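Amino acid ABC transporter, binding protein (Thermus thermophilus, PDB 3VV5) binds amino acids such as (S)-2-aminoethyl-L-cysteine (L-thialysine) as the periplasmic substrate-binding component of an ABC transporter. Local coordinates at residues Y120-P133 with L178-F191. Numbering follows the deposited sequence.
Sequences YCTGGVIVSRKGGP and LLAGRIDTWITDRF
The guanidinium of Arg129 lies between Gly181, whose CA packs on one face toward the rim, and a water over the centre of the opposite face; at its edge NH1 meets the carbonyls of Leu178 and Ile183. The Trp186 indole carries Thr188 CG2 over the centre of one face, 3.5 Å above the plane. The NH1 bond to Ile183 O, 2.8 Å, stays in the guanidinium plane, whereas Leu178 O, tilted from that plane, offers a lone pair and also accepts from Gly181 N in the Schellman motif ending helix 171-180. Were Arg129 replaced by an alanine, both carbonyls would lose their NH1 donor, which would probably weaken the tie between the helix end and strand 120-129. That strand runs antiparallel to strand 185-189 in the mixed sheet of a family 3 solute-binding protein. Paired backbone bonds join Val125 with Thr188 and Val127 with Trp186. On one face of the sheet Val127 lies alongside Trp186, CG2 4.0 Å from CE3 of the indole, while its CG2 also meets Leu178 CD2 at 3.8 Å; Asp171 holds Trp186 NE1. Ile126 and Ile187 occupy the other face. Toward the ligand pocket, the Asp189 side chain, at the N-cap of helix 190-200, lies about 5 Å from the bound L-thialysine. A water links it to Tyr120 OH, which also bonds Ser102 of the pocket. A chi1 of -170° swings Thr122 OG1 opposite the backbone N, where it donates to Asp189 OD1 at 2.6 Å, from 40° above the carboxylate plane.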
ATOM      1  N   TYR A 120       6.743  -5.564  -3.620  1.00 12.57           N
ATOM      2  CA  TYR A 120       6.652  -6.448  -2.444  1.00 12.94           C
ATOM      3  C   TYR A 120       5.448  -7.384  -2.512  1.00 12.89           C
ATOM      4  O   TYR A 120       4.570  -7.238  -3.361  1.00 12.59           O
ATOM      5  CB  TYR A 120       6.695  -5.703  -1.089  1.00 12.20           C
ATOM      6  CG  TYR A 120       5.462  -4.894  -0.665  1.00 12.37           C
ATOM      7  CD1 TYR A 120       4.472  -5.469   0.140  1.00 12.60           C
ATOM      8  CD2 TYR A 120       5.340  -3.538  -0.991  1.00 12.80           C
ATOM      9  CE1 TYR A 120       3.367  -4.747   0.570  1.00 13.54           C
ATOM     10  CE2 TYR A 120       4.227  -2.785  -0.557  1.00 12.34           C
ATOM     11  CZ  TYR A 120       3.241  -3.410   0.218  1.00 13.86           C
ATOM     12  OH  TYR A 120       2.145  -2.706   0.668  1.00 11.97           O
ATOM     13  N   CYS A 121       5.457  -8.361  -1.624  1.00 14.20           N
ATOM     14  CA  CYS A 121       4.385  -9.337  -1.531  1.00 15.62           C
ATOM     15  C   CYS A 121       3.868  -9.342  -0.117  1.00 15.14           C
ATOM     16  O   CYS A 121       4.623  -9.101   0.843  1.00 14.91           O
ATOM     17  CB  CYS A 121       4.862 -10.723  -1.951  1.00 15.92           C
ATOM     18  SG  CYS A 121       4.455 -11.131  -3.681  1.00 24.00           S
ATOM     19  N   THR A 122       2.571  -9.606   0.013  1.00 15.30           N
ATOM     20  CA  THR A 122       1.900  -9.420   1.281  1.00 14.81           C
ATOM     21  C   THR A 122       0.553 -10.133   1.266  1.00 14.37           C
ATOM     22  O   THR A 122       0.238 -10.900   0.359  1.00 13.42           O
ATOM     23  CB  THR A 122       1.719  -7.890   1.578  1.00 15.28           C
ATOM     24  OG1 THR A 122       1.281  -7.686   2.926  1.00 15.85           O
ATOM     25  CG2 THR A 122       0.717  -7.235   0.622  1.00 15.44           C
ATOM     26  N   GLY A 123      -0.270  -9.848   2.258  1.00 14.83           N
ATOM     27  CA  GLY A 123      -1.621 -10.371   2.242  1.00 13.94           C
ATOM     28  C   GLY A 123      -2.471  -9.636   3.226  1.00 14.42           C
ATOM     29  O   GLY A 123      -1.942  -8.893   4.076  1.00 14.01           O
ATOM     30  N   GLY A 124      -3.782  -9.836   3.100  1.00 13.99           N
ATOM     31  CA  GLY A 124      -4.776  -9.193   3.963  1.00 14.83           C
ATOM     32  C   GLY A 124      -5.101 -10.099   5.127  1.00 14.54           C
ATOM     33  O   GLY A 124      -5.203 -11.296   4.950  1.00 15.12           O
ATOM     34  N   VAL A 125      -5.243  -9.522   6.317  1.00 15.04           N
ATOM     35  CA  VAL A 125      -5.447 -10.287   7.551  1.00 15.19           C
ATOM     36  C   VAL A 125      -6.630  -9.778   8.376  1.00 15.31           C
ATOM     37  O   VAL A 125      -6.962  -8.587   8.386  1.00 13.87           O
ATOM     38  CB  VAL A 125      -4.166 -10.341   8.483  1.00 15.15           C
ATOM     39  CG1 VAL A 125      -3.073 -11.234   7.894  1.00 17.22           C
ATOM     40  CG2 VAL A 125      -3.623  -8.930   8.787  1.00 17.30           C
ATOM     41  N   ILE A 126      -7.254 -10.714   9.080  1.00 15.94           N
ATOM     42  CA  ILE A 126      -8.300 -10.390  10.024  1.00 15.64           C
ATOM     43  C   ILE A 126      -7.604  -9.966  11.294  1.00 15.80           C
ATOM     44  O   ILE A 126      -6.723 -10.662  11.777  1.00 15.95           O
ATOM     45  CB  ILE A 126      -9.198 -11.623  10.293  1.00 16.15           C
ATOM     46  CG1 ILE A 126     -10.171 -11.809   9.129  1.00 15.38           C
ATOM     47  CG2 ILE A 126      -9.943 -11.499  11.650  1.00 15.20           C
ATOM     48  CD1 ILE A 126     -10.949 -13.101   9.163  1.00 17.51           C
ATOM     49  N   VAL A 127      -7.958  -8.797  11.815  1.00 15.65           N
ATOM     50  CA  VAL A 127      -7.519  -8.453  13.161  1.00 16.10           C
ATOM     51  C   VAL A 127      -8.687  -8.027  14.042  1.00 16.80           C
ATOM     52  O   VAL A 127      -9.546  -7.232  13.643  1.00 15.74           O
ATOM     53  CB  VAL A 127      -6.202  -7.552  13.222  1.00 17.17           C
ATOM     54  CG1 VAL A 127      -5.772  -6.987  11.842  1.00 16.06           C
ATOM     55  CG2 VAL A 127      -6.198  -6.547  14.336  1.00 15.30           C
ATOM     56  N   SER A 128      -8.724  -8.610  15.235  1.00 17.34           N
ATOM     57  CA  SER A 128      -9.822  -8.350  16.161  1.00 18.36           C
ATOM     58  C   SER A 128      -9.273  -8.056  17.538  1.00 18.71           C
ATOM     59  O   SER A 128      -8.062  -8.078  17.756  1.00 18.55           O
ATOM     60  CB  SER A 128     -10.768  -9.567  16.238  1.00 18.12           C
ATOM     61  OG  SER A 128     -11.202  -9.983  14.946  1.00 18.88           O
ATOM     62  N   ARG A 129     -10.172  -7.779  18.475  1.00 19.78           N
ATOM     63  CA  ARG A 129      -9.765  -7.716  19.870  1.00 20.77           C
ATOM     64  C   ARG A 129      -9.544  -9.163  20.304  1.00 21.21           C
ATOM     65  O   ARG A 129     -10.054 -10.080  19.658  1.00 21.34           O
ATOM     66  CB  ARG A 129     -10.816  -6.982  20.730  1.00 20.62           C
ATOM     67  CG  ARG A 129     -10.997  -5.499  20.336  1.00 21.21           C
ATOM     68  CD  ARG A 129     -12.029  -4.756  21.205  1.00 21.51           C
ATOM     69  NE  ARG A 129     -13.380  -5.297  21.045  1.00 24.26           N
ATOM     70  CZ  ARG A 129     -14.159  -5.091  19.980  1.00 24.77           C
ATOM     71  NH1 ARG A 129     -13.742  -4.349  18.954  1.00 25.28           N
ATOM     72  NH2 ARG A 129     -15.367  -5.624  19.936  1.00 25.42           N
ATOM     73  N   LYS A 130      -8.767  -9.385  21.357  1.00 22.05           N
ATOM     74  CA  LYS A 130      -8.585 -10.750  21.860  1.00 22.98           C
ATOM     75  C   LYS A 130      -9.937 -11.388  22.196  1.00 23.37           C
ATOM     76  O   LYS A 130     -10.802 -10.742  22.789  1.00 22.99           O
ATOM     77  CB  LYS A 130      -7.612 -10.747  23.034  1.00 23.56           C
ATOM     78  CG  LYS A 130      -6.195 -11.024  22.570  1.00 24.97           C
ATOM     79  CD  LYS A 130      -5.161 -10.437  23.479  1.00 29.19           C
ATOM     80  CE  LYS A 130      -3.806 -11.014  23.155  1.00 29.67           C
ATOM     81  NZ  LYS A 130      -3.430 -10.814  21.720  1.00 31.63           N
ATOM     82  N   GLY A 131     -10.150 -12.633  21.757  1.00 24.19           N
ATOM     83  CA  GLY A 131     -11.477 -13.274  21.895  1.00 24.19           C
ATOM     84  C   GLY A 131     -12.422 -12.963  20.752  1.00 24.21           C
ATOM     85  O   GLY A 131     -13.557 -13.465  20.701  1.00 24.41           O
ATOM     86  N   GLY A 132     -11.961 -12.123  19.825  1.00 23.58           N
ATOM     87  CA  GLY A 132     -12.776 -11.710  18.694  1.00 22.98           C
ATOM     88  C   GLY A 132     -12.603 -12.685  17.541  1.00 22.27           C
ATOM     89  O   GLY A 132     -11.938 -13.705  17.689  1.00 22.87           O
ATOM     90  N   PRO A 133     -13.202 -12.375  16.383  1.00 21.96           N
ATOM     91  CA  PRO A 133     -13.185 -13.267  15.233  1.00 21.14           C
ATOM     92  C   PRO A 133     -11.776 -13.562  14.730  1.00 20.54           C
ATOM     93  O   PRO A 133     -10.933 -12.655  14.657  1.00 19.71           O
ATOM     94  CB  PRO A 133     -13.982 -12.496  14.188  1.00 21.35           C
ATOM     95  CG  PRO A 133     -14.885 -11.629  14.990  1.00 22.08           C
ATOM     96  CD  PRO A 133     -14.066 -11.201  16.151  1.00 21.94           C
ATOM     97  N   LEU A 178     -11.881  -0.262  15.930  1.00 18.72           N
ATOM     98  CA  LEU A 178     -11.687  -1.596  16.509  1.00 19.42           C
ATOM     99  C   LEU A 178     -11.308  -1.489  17.991  1.00 20.39           C
ATOM    100  O   LEU A 178     -11.842  -2.215  18.836  1.00 20.80           O
ATOM    101  CB  LEU A 178     -10.629  -2.389  15.734  1.00 18.32           C
ATOM    102  CG  LEU A 178     -10.196  -3.744  16.301  1.00 19.05           C
ATOM    103  CD1 LEU A 178     -11.335  -4.761  16.182  1.00 17.69           C
ATOM    104  CD2 LEU A 178      -8.917  -4.231  15.620  1.00 17.32           C
ATOM    105  N   LEU A 179     -10.410  -0.564  18.308  1.00 21.13           N
ATOM    106  CA  LEU A 179      -9.973  -0.378  19.689  1.00 22.34           C
ATOM    107  C   LEU A 179     -11.126   0.166  20.533  1.00 22.55           C
ATOM    108  O   LEU A 179     -11.256  -0.153  21.714  1.00 23.08           O
ATOM    109  CB  LEU A 179      -8.744   0.548  19.747  1.00 22.27           C
ATOM    110  CG  LEU A 179      -7.394   0.042  19.214  1.00 22.99           C
ATOM    111  CD1 LEU A 179      -6.370   1.188  19.107  1.00 24.41           C
ATOM    112  CD2 LEU A 179      -6.853  -1.079  20.068  1.00 24.62           C
ATOM    113  N   ALA A 180     -11.981   0.950  19.892  1.00 23.17           N
ATOM    114  CA  ALA A 180     -13.117   1.582  20.533  1.00 23.59           C
ATOM    115  C   ALA A 180     -14.283   0.606  20.733  1.00 24.17           C
ATOM    116  O   ALA A 180     -15.186   0.873  21.530  1.00 24.28           O
ATOM    117  CB  ALA A 180     -13.562   2.778  19.731  1.00 23.23           C
ATOM    118  N   GLY A 181     -14.259  -0.512  20.007  1.00 23.89           N
ATOM    119  CA  GLY A 181     -15.307  -1.520  20.092  1.00 24.48           C
ATOM    120  C   GLY A 181     -16.482  -1.209  19.191  1.00 24.85           C
ATOM    121  O   GLY A 181     -17.551  -1.807  19.337  1.00 25.18           O
ATOM    122  N   ARG A 182     -16.288  -0.287  18.247  1.00 24.57           N
ATOM    123  CA  ARG A 182     -17.353   0.086  17.314  1.00 24.24           C
ATOM    124  C   ARG A 182     -17.379  -0.803  16.064  1.00 23.57           C
ATOM    125  O   ARG A 182     -18.356  -0.817  15.304  1.00 23.14           O
ATOM    126  CB  ARG A 182     -17.291   1.579  16.980  1.00 25.79           C
ATOM    127  CG  ARG A 182     -16.901   2.435  18.200  1.00 28.23           C
ATOM    128  CD  ARG A 182     -17.858   3.588  18.463  1.00 35.41           C
ATOM    129  NE  ARG A 182     -17.704   4.682  17.502  1.00 39.60           N
ATOM    130  CZ  ARG A 182     -16.954   5.768  17.696  1.00 41.57           C
ATOM    131  NH1 ARG A 182     -16.260   5.931  18.826  1.00 41.23           N
ATOM    132  NH2 ARG A 182     -16.900   6.697  16.748  1.00 41.26           N
ATOM    133  N   ILE A 183     -16.312  -1.574  15.868  1.00 21.85           N
ATOM    134  CA  ILE A 183     -16.348  -2.660  14.893  1.00 20.46           C
ATOM    135  C   ILE A 183     -15.763  -3.893  15.566  1.00 20.30           C
ATOM    136  O   ILE A 183     -15.020  -3.782  16.547  1.00 20.89           O
ATOM    137  CB  ILE A 183     -15.563  -2.325  13.605  1.00 19.99           C
ATOM    138  CG1 ILE A 183     -14.082  -2.069  13.923  1.00 18.00           C
ATOM    139  CG2 ILE A 183     -16.166  -1.099  12.877  1.00 17.66           C
ATOM    140  CD1 ILE A 183     -13.232  -1.861  12.684  1.00 14.93           C
ATOM    141  N   ASP A 184     -16.100  -5.062  15.043  1.00 19.89           N
ATOM    142  CA  ASP A 184     -15.606  -6.328  15.589  1.00 19.73           C
ATOM    143  C   ASP A 184     -14.245  -6.723  15.030  1.00 18.96           C
ATOM    144  O   ASP A 184     -13.473  -7.433  15.685  1.00 18.93           O
ATOM    145  CB  ASP A 184     -16.585  -7.451  15.260  1.00 20.39           C
ATOM    146  CG  ASP A 184     -17.879  -7.349  16.044  1.00 22.79           C
ATOM    147  OD1 ASP A 184     -17.832  -7.493  17.290  1.00 26.78           O
ATOM    148  OD2 ASP A 184     -18.934  -7.146  15.413  1.00 23.24           O
ATOM    149  N   THR A 185     -13.972  -6.280  13.811  1.00 18.48           N
ATOM    150  CA  THR A 185     -12.844  -6.791  13.032  1.00 17.15           C
ATOM    151  C   THR A 185     -12.354  -5.728  12.056  1.00 15.94           C
ATOM    152  O   THR A 185     -13.147  -5.014  11.474  1.00 15.18           O
ATOM    153  CB  THR A 185     -13.254  -8.087  12.293  1.00 18.25           C
ATOM    154  OG1 THR A 185     -13.342  -9.162  13.248  1.00 19.43           O
ATOM    155  CG2 THR A 185     -12.220  -8.475  11.201  1.00 17.55           C
ATOM    156  N   TRP A 186     -11.030  -5.634  11.898  1.00 15.26           N
ATOM    157  CA  TRP A 186     -10.389  -4.750  10.934  1.00 13.94           C
ATOM    158  C   TRP A 186      -9.649  -5.635   9.940  1.00 13.70           C
ATOM    159  O   TRP A 186      -8.911  -6.534  10.357  1.00 14.84           O
ATOM    160  CB  TRP A 186      -9.406  -3.861  11.720  1.00 14.01           C
ATOM    161  CG  TRP A 186      -8.466  -2.982  10.945  1.00 13.56           C
ATOM    162  CD1 TRP A 186      -8.711  -2.293   9.783  1.00 15.02           C
ATOM    163  CD2 TRP A 186      -7.125  -2.656  11.335  1.00 14.48           C
ATOM    164  NE1 TRP A 186      -7.587  -1.540   9.439  1.00 14.22           N
ATOM    165  CE2 TRP A 186      -6.606  -1.760  10.371  1.00 13.94           C
ATOM    166  CE3 TRP A 186      -6.315  -3.037  12.419  1.00 14.40           C
ATOM    167  CZ2 TRP A 186      -5.299  -1.246  10.452  1.00 15.55           C
ATOM    168  CZ3 TRP A 186      -5.016  -2.537  12.492  1.00 17.68           C
ATOM    169  CH2 TRP A 186      -4.525  -1.644  11.518  1.00 14.58           C
ATOM    170  N   ILE A 187      -9.893  -5.453   8.637  1.00 12.95           N
ATOM    171  CA  ILE A 187      -9.172  -6.230   7.644  1.00 11.83           C
ATOM    172  C   ILE A 187      -8.160  -5.307   7.011  1.00 11.73           C
ATOM    173  O   ILE A 187      -8.520  -4.259   6.466  1.00 12.28           O
ATOM    174  CB  ILE A 187     -10.076  -6.886   6.568  1.00 11.82           C
ATOM    175  CG1 ILE A 187     -11.024  -7.919   7.210  1.00 11.98           C
ATOM    176  CG2 ILE A 187      -9.206  -7.597   5.518  1.00 12.10           C
ATOM    177  CD1 ILE A 187     -11.894  -8.659   6.192  1.00 14.80           C
ATOM    178  N   THR A 188      -6.885  -5.686   7.102  1.00 11.90           N
ATOM    179  CA  THR A 188      -5.824  -4.808   6.637  1.00 12.19           C
ATOM    180  C   THR A 188      -4.624  -5.631   6.227  1.00 12.37           C
ATOM    181  O   THR A 188      -4.669  -6.855   6.250  1.00 13.07           O
ATOM    182  CB  THR A 188      -5.436  -3.778   7.756  1.00 12.61           C
ATOM    183  OG1 THR A 188      -4.581  -2.756   7.228  1.00 15.77           O
ATOM    184  CG2 THR A 188      -4.755  -4.472   8.919  1.00 12.28           C
ATOM    185  N   ASP A 189      -3.533  -4.939   5.907  1.00 12.68           N
ATOM    186  CA  ASP A 189      -2.278  -5.565   5.509  1.00 12.04           C
ATOM    187  C   ASP A 189      -1.563  -6.202   6.692  1.00 12.54           C
ATOM    188  O   ASP A 189      -1.492  -5.602   7.770  1.00 11.54           O
ATOM    189  CB  ASP A 189      -1.396  -4.501   4.864  1.00 11.86           C
ATOM    190  CG  ASP A 189      -0.055  -5.029   4.464  1.00 13.75           C
ATOM    191  OD1 ASP A 189       0.111  -5.443   3.279  1.00 15.29           O
ATOM    192  OD2 ASP A 189       0.836  -5.014   5.338  1.00 15.41           O
ATOM    193  N   ARG A 190      -0.964  -7.382   6.468  1.00 12.51           N
ATOM    194  CA  ARG A 190      -0.329  -8.137   7.550  1.00 13.72           C
ATOM    195  C   ARG A 190       0.835  -7.401   8.216  1.00 13.22           C
ATOM    196  O   ARG A 190       1.002  -7.464   9.432  1.00 12.35           O
ATOM    197  CB  ARG A 190       0.123  -9.527   7.053  1.00 15.07           C
ATOM    198  CG  ARG A 190       1.130  -9.491   5.887  1.00 18.47           C
ATOM    199  CD  ARG A 190       1.521 -10.895   5.406  1.00 25.68           C
ATOM    200  NE  ARG A 190       2.273 -11.610   6.439  1.00 32.60           N
ATOM    201  CZ  ARG A 190       2.405 -12.935   6.501  1.00 35.90           C
ATOM    202  NH1 ARG A 190       1.833 -13.717   5.586  1.00 36.65           N
ATOM    203  NH2 ARG A 190       3.109 -13.479   7.485  1.00 36.51           N
ATOM    204  N   PHE A 191       1.639  -6.704   7.416  1.00 12.59           N
ATOM    205  CA  PHE A 191       2.747  -5.914   7.969  1.00 12.77           C
ATOM    206  C   PHE A 191       2.255  -4.660   8.682  1.00 12.44           C
ATOM    207  O   PHE A 191       2.841  -4.246   9.677  1.00 12.74           O
ATOM    208  CB  PHE A 191       3.739  -5.524   6.866  1.00 12.05           C
ATOM    209  CG  PHE A 191       4.386  -6.704   6.196  1.00 13.25           C
ATOM    210  CD1 PHE A 191       5.386  -7.429   6.854  1.00 18.01           C
ATOM    211  CD2 PHE A 191       3.998  -7.092   4.916  1.00 16.44           C
ATOM    212  CE1 PHE A 191       5.989  -8.531   6.252  1.00 17.70           C
ATOM    213  CE2 PHE A 191       4.590  -8.198   4.296  1.00 15.50           C
ATOM    214  CZ  PHE A 191       5.586  -8.919   4.969  1.00 17.82           C
TER
HETATM  215  O   HOH W   1      -0.405  -3.405   1.303  1.00 13.49           O
HETATM  216  O   HOH W   2     -13.075  -7.815  18.309  1.00 24.26           O